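Local coordinates for hypothetical protein, similar to alpha-acetolactate decarboxylase (Staphylococcus aureus subsp. aureus, PDB 1XV2), which probably catalyses the decarboxylation of alpha-acetolactate to acetoin, and binds a zinc ion, at residues 6-18 / 71-83. Sequence-based numbering, arbitrary orientation.
Sequences NVLYQHGTLGTLM and DEKVPYASITNFK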
loop_
_atom_site.group_PDB
_atom_site.type_symbol
_atom_site.label_atom_id
_atom_site.label_comp_id
_atom_site.label_asym_id
_atom_site.label_seq_id
_atom_site.Cartn_x
_atom_site.Cartn_y
_atom_site.Cartn_z
ATOM N N ASN A 6 -10.381 -10.118 8.000
ATOM C CA ASN A 6 -9.950 -10.247 6.575
ATOM C C ASN A 6 -8.775 -9.324 6.286
ATOM O O ASN A 6 -8.944 -8.258 5.686
ATOM C CB ASN A 6 -11.109 -9.897 5.641
ATOM C CG ASN A 6 -12.236 -10.902 5.712
ATOM O OD1 ASN A 6 -13.311 -10.684 5.153
ATOM N ND2 ASN A 6 -11.995 -12.014 6.393
ATOM N N VAL A 7 -7.585 -9.741 6.707
ATOM C CA VAL A 7 -6.385 -8.937 6.510
ATOM C C VAL A 7 -5.310 -9.644 5.705
ATOM O O VAL A 7 -4.991 -10.804 5.957
ATOM C CB VAL A 7 -5.759 -8.526 7.865
ATOM C CG1 VAL A 7 -4.496 -7.708 7.635
ATOM C CG2 VAL A 7 -6.760 -7.733 8.680
ATOM N N LEU A 8 -4.760 -8.936 4.729
ATOM C CA LEU A 8 -3.686 -9.475 3.907
ATOM C C LEU A 8 -2.404 -8.845 4.434
ATOM O O LEU A 8 -2.285 -7.624 4.478
ATOM C CB LEU A 8 -3.880 -9.098 2.437
ATOM C CG LEU A 8 -2.692 -9.391 1.516
ATOM C CD1 LEU A 8 -2.262 -10.836 1.672
ATOM C CD2 LEU A 8 -3.078 -9.104 0.076
ATOM N N TYR A 9 -1.455 -9.678 4.837
ATOM C CA TYR A 9 -0.189 -9.189 5.369
ATOM C C TYR A 9 0.927 -9.282 4.341
ATOM O O TYR A 9 1.118 -10.318 3.706
ATOM C CB TYR A 9 0.213 -9.998 6.602
ATOM C CG TYR A 9 1.505 -9.538 7.247
ATOM C CD1 TYR A 9 1.513 -8.479 8.159
ATOM C CD2 TYR A 9 2.714 -10.174 6.961
ATOM C CE1 TYR A 9 2.697 -8.068 8.776
ATOM C CE2 TYR A 9 3.903 -9.772 7.570
ATOM C CZ TYR A 9 3.885 -8.722 8.479
ATOM O OH TYR A 9 5.051 -8.338 9.102
ATOM N N GLN A 10 1.674 -8.198 4.181
ATOM C CA GLN A 10 2.777 -8.204 3.239
ATOM C C GLN A 10 4.039 -7.632 3.872
ATOM O O GLN A 10 4.013 -6.575 4.507
ATOM C CB GLN A 10 2.411 -7.420 1.971
ATOM C CG GLN A 10 3.473 -7.489 0.879
ATOM C CD GLN A 10 2.964 -7.045 -0.489
ATOM O OE1 GLN A 10 2.347 -7.821 -1.220
ATOM N NE2 GLN A 10 3.220 -5.789 -0.836
ATOM N N HIS A 11 5.138 -8.357 3.720
ATOM C CA HIS A 11 6.420 -7.914 4.244
ATOM C C HIS A 11 7.247 -7.505 3.038
ATOM O O HIS A 11 7.549 -8.333 2.175
ATOM C CB HIS A 11 7.134 -9.038 4.998
ATOM C CG HIS A 11 8.520 -8.676 5.431
ATOM N ND1 HIS A 11 8.774 -7.837 6.496
ATOM C CD2 HIS A 11 9.727 -8.983 4.897
ATOM C CE1 HIS A 11 10.077 -7.642 6.597
ATOM N NE2 HIS A 11 10.677 -8.324 5.638
ATOM N N GLY A 12 7.612 -6.229 2.977
ATOM C CA GLY A 12 8.378 -5.749 1.842
ATOM C C GLY A 12 7.428 -5.605 0.673
ATOM O O GLY A 12 6.225 -5.844 0.819
ATOM N N THR A 13 7.951 -5.222 -0.488
ATOM C CA THR A 13 7.112 -5.042 -1.670
ATOM C C THR A 13 7.744 -5.652 -2.917
ATOM O O THR A 13 8.941 -5.929 -2.949
ATOM C CB THR A 13 6.846 -3.547 -1.934
ATOM O OG1 THR A 13 8.087 -2.884 -2.194
ATOM C CG2 THR A 13 6.192 -2.898 -0.727
ATOM N N LEU A 14 6.935 -5.858 -3.949
ATOM C CA LEU A 14 7.432 -6.434 -5.190
ATOM C C LEU A 14 8.337 -5.458 -5.935
ATOM O O LEU A 14 9.365 -5.847 -6.479
ATOM C CB LEU A 14 6.264 -6.841 -6.089
ATOM C CG LEU A 14 6.646 -7.437 -7.446
ATOM C CD1 LEU A 14 7.528 -8.656 -7.241
ATOM C CD2 LEU A 14 5.387 -7.799 -8.212
ATOM N N GLY A 15 7.951 -4.188 -5.946
ATOM C CA GLY A 15 8.741 -3.182 -6.632
ATOM C C GLY A 15 10.142 -3.004 -6.073
ATOM O O GLY A 15 11.091 -2.820 -6.829
ATOM N N THR A 16 10.274 -3.046 -4.750
ATOM C CA THR A 16 11.570 -2.889 -4.102
ATOM C C THR A 16 12.409 -4.154 -4.287
ATOM O O THR A 16 13.636 -4.088 -4.369
ATOM C CB THR A 16 11.407 -2.586 -2.590
ATOM O OG1 THR A 16 10.779 -1.307 -2.425
ATOM C CG2 THR A 16 12.761 -2.572 -1.894
ATOM N N LEU A 17 11.749 -5.307 -4.345
ATOM C CA LEU A 17 12.466 -6.559 -4.559
ATOM C C LEU A 17 13.042 -6.474 -5.974
ATOM O O LEU A 17 14.229 -6.718 -6.185
ATOM C CB LEU A 17 11.515 -7.760 -4.457
ATOM C CG LEU A 17 12.177 -9.145 -4.444
ATOM C CD1 LEU A 17 12.786 -9.395 -3.072
ATOM C CD2 LEU A 17 11.149 -10.229 -4.771
HETATM N N MSE A 18 12.191 -6.109 -6.934
HETATM C CA MSE A 18 12.597 -5.979 -8.334
HETATM C C MSE A 18 13.767 -5.012 -8.481
HETATM O O MSE A 18 14.597 -5.154 -9.378
HETATM C CB MSE A 18 11.431 -5.468 -9.188
HETATM C CG MSE A 18 10.256 -6.420 -9.331
HETATM SE SE MSE A 18 10.668 -8.027 -10.329
HETATM C CE MSE A 18 10.773 -7.283 -12.094
ATOM N N ASP A 71 13.713 -20.598 10.403
ATOM C CA ASP A 71 14.643 -19.503 10.658
ATOM C C ASP A 71 15.163 -18.840 9.384
ATOM O O ASP A 71 15.900 -17.854 9.449
ATOM C CB ASP A 71 15.823 -20.012 11.486
ATOM C CG ASP A 71 16.653 -21.039 10.745
ATOM O OD1 ASP A 71 16.076 -22.049 10.291
ATOM O OD2 ASP A 71 17.880 -20.836 10.615
ATOM N N GLU A 72 14.795 -19.379 8.226
ATOM C CA GLU A 72 15.237 -18.800 6.962
ATOM C C GLU A 72 14.662 -17.395 6.842
ATOM O O GLU A 72 13.569 -17.127 7.336
ATOM C CB GLU A 72 14.772 -19.652 5.774
ATOM C CG GLU A 72 15.324 -21.070 5.758
ATOM C CD GLU A 72 14.504 -22.037 6.588
ATOM O OE1 GLU A 72 13.637 -21.582 7.365
ATOM O OE2 GLU A 72 14.733 -23.261 6.464
ATOM N N LYS A 73 15.396 -16.502 6.190
ATOM C CA LYS A 73 14.936 -15.127 6.026
ATOM C C LYS A 73 14.315 -14.885 4.648
ATOM O O LYS A 73 14.660 -15.557 3.678
ATOM C CB LYS A 73 16.101 -14.157 6.257
ATOM C CG LYS A 73 16.567 -14.098 7.709
ATOM C CD LYS A 73 17.687 -13.087 7.918
ATOM C CE LYS A 73 18.975 -13.519 7.227
ATOM N NZ LYS A 73 20.114 -12.590 7.517
ATOM N N VAL A 74 13.397 -13.927 4.577
ATOM C CA VAL A 74 12.723 -13.586 3.324
ATOM C C VAL A 74 12.778 -12.079 3.074
ATOM O O VAL A 74 12.678 -11.282 4.002
ATOM C CB VAL A 74 11.239 -14.030 3.349
ATOM C CG1 VAL A 74 11.151 -15.523 3.610
ATOM C CG2 VAL A 74 10.479 -13.264 4.417
ATOM N N PRO A 75 12.952 -11.671 1.808
ATOM C CA PRO A 75 13.019 -10.254 1.437
ATOM C C PRO A 75 11.654 -9.705 1.024
ATOM O O PRO A 75 11.438 -8.492 1.026
ATOM C CB PRO A 75 14.002 -10.263 0.280
ATOM C CG PRO A 75 13.609 -11.513 -0.436
ATOM C CD PRO A 75 13.413 -12.519 0.692
ATOM N N TYR A 76 10.745 -10.613 0.670
ATOM C CA TYR A 76 9.394 -10.258 0.243
ATOM C C TYR A 76 8.433 -11.426 0.442
ATOM O O TYR A 76 8.685 -12.532 -0.024
ATOM C CB TYR A 76 9.390 -9.846 -1.233
ATOM C CG TYR A 76 8.012 -9.505 -1.766
ATOM C CD1 TYR A 76 7.159 -8.662 -1.055
ATOM C CD2 TYR A 76 7.566 -10.015 -2.983
ATOM C CE1 TYR A 76 5.897 -8.334 -1.540
ATOM C CE2 TYR A 76 6.304 -9.691 -3.483
ATOM C CZ TYR A 76 5.476 -8.852 -2.754
ATOM O OH TYR A 76 4.224 -8.527 -3.234
ATOM N N ALA A 77 7.325 -11.170 1.127
ATOM C CA ALA A 77 6.344 -12.214 1.396
ATOM C C ALA A 77 4.931 -11.665 1.563
ATOM O O ALA A 77 4.742 -10.547 2.032
ATOM C CB ALA A 77 6.741 -12.976 2.655
ATOM N N SER A 78 3.946 -12.470 1.172
ATOM C CA SER A 78 2.537 -12.114 1.300
ATOM C C SER A 78 1.870 -13.306 1.971
ATOM O O SER A 78 2.049 -14.444 1.530
ATOM C CB SER A 78 1.911 -11.879 -0.076
ATOM O OG SER A 78 2.565 -10.821 -0.757
ATOM N N ILE A 79 1.107 -13.059 3.032
ATOM C CA ILE A 79 0.459 -14.158 3.742
ATOM C C ILE A 79 -0.871 -13.755 4.376
ATOM O O ILE A 79 -1.143 -12.577 4.586
ATOM C CB ILE A 79 1.393 -14.712 4.840
ATOM C CG1 ILE A 79 1.004 -16.147 5.188
ATOM C CG2 ILE A 79 1.312 -13.832 6.086
ATOM C CD1 ILE A 79 2.006 -16.851 6.095
ATOM N N THR A 80 -1.701 -14.747 4.681
ATOM C CA THR A 80 -2.994 -14.475 5.286
ATOM C C THR A 80 -3.551 -15.678 6.031
ATOM O O THR A 80 -3.143 -16.816 5.789
ATOM C CB THR A 80 -4.030 -14.073 4.215
ATOM O OG1 THR A 80 -5.246 -13.660 4.852
ATOM C CG2 THR A 80 -4.331 -15.258 3.300
ATOM N N ASN A 81 -4.460 -15.408 6.962
ATOM C CA ASN A 81 -5.141 -16.459 7.708
ATOM C C ASN A 81 -6.327 -16.718 6.795
ATOM O O ASN A 81 -7.365 -16.067 6.911
ATOM C CB ASN A 81 -5.632 -15.949 9.063
ATOM C CG ASN A 81 -4.502 -15.681 10.027
ATOM O OD1 ASN A 81 -3.676 -16.558 10.292
ATOM N ND2 ASN A 81 -4.457 -14.464 10.565
ATOM N N PHE A 82 -6.154 -17.655 5.870
ATOM C CA PHE A 82 -7.184 -17.966 4.890
ATOM C C PHE A 82 -8.531 -18.400 5.444
ATOM O O PHE A 82 -8.653 -19.439 6.085
ATOM C CB PHE A 82 -6.681 -19.026 3.909
ATOM C CG PHE A 82 -7.490 -19.105 2.648
ATOM C CD1 PHE A 82 -7.589 -18.002 1.806
ATOM C CD2 PHE A 82 -8.171 -20.271 2.308
ATOM C CE1 PHE A 82 -8.355 -18.056 0.642
ATOM C CE2 PHE A 82 -8.939 -20.336 1.146
ATOM C CZ PHE A 82 -9.031 -19.225 0.312
ATOM N N LYS A 83 -9.537 -17.580 5.169
ATOM C CA LYS A 83 -10.914 -17.827 5.578
ATOM C C LYS A 83 -11.753 -17.628 4.312
ATOM O O LYS A 83 -12.170 -16.511 3.998
ATOM C CB LYS A 83 -11.325 -16.824 6.662
ATOM C CG LYS A 83 -12.803 -16.842 7.024
ATOM C CD LYS A 83 -13.221 -18.159 7.656
ATOM C CE LYS A 83 -14.722 -18.183 7.905
ATOM N NZ LYS A 83 -15.483 -18.061 6.628
HETATM O O HOH W 1 -5.020 -12.441 7.841
#
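Tyr9 and Ile79 exchange both backbone hydrogen bonds, Tyr9 N to Ile79 O and Ile79 N to Tyr9 O, and His11 and Ala77 repeat the exchange two residues on. Between these hydrogen-bonded pairs, Gln10 faces Ser78 across a non-hydrogen-bonded site, and the polar work passes to side chains. Gln10 OE1 accepts from Ser78 OG at 3.0 Å, the hydroxyl tilted 17° from the amide plane; Tyr76 OH lies 2.8 Å from Gln10 OE1, a weak bond at most, since its proton has another acceptor within reach. Gln10 NE2 gives its protons to Val170 O and Gln210 OE1. These antiparallel strands, 7-11 and 77-80, are neighbours in a mixed seven-stranded sheet, and strand 207-211 flanks 7-11 on its other side. Tyr76, its CG trans to N (chi1 178°), lays its ring against the turn into helix 14-18: Thr13 C and Leu14 N sit 3.5 Å above its plane on one face, displaced toward the rim, and the Gln10 amide carbon meets its edge. The Tyr76 side chain comes within about 7 Å of the zinc ion. On the sheet face away from Gln10 and Ser78, His11 bonds Thr25 through NE2 and His211 through ND1. At the far end, Val7 O receives Thr80 OG1 from above its carbonyl plane.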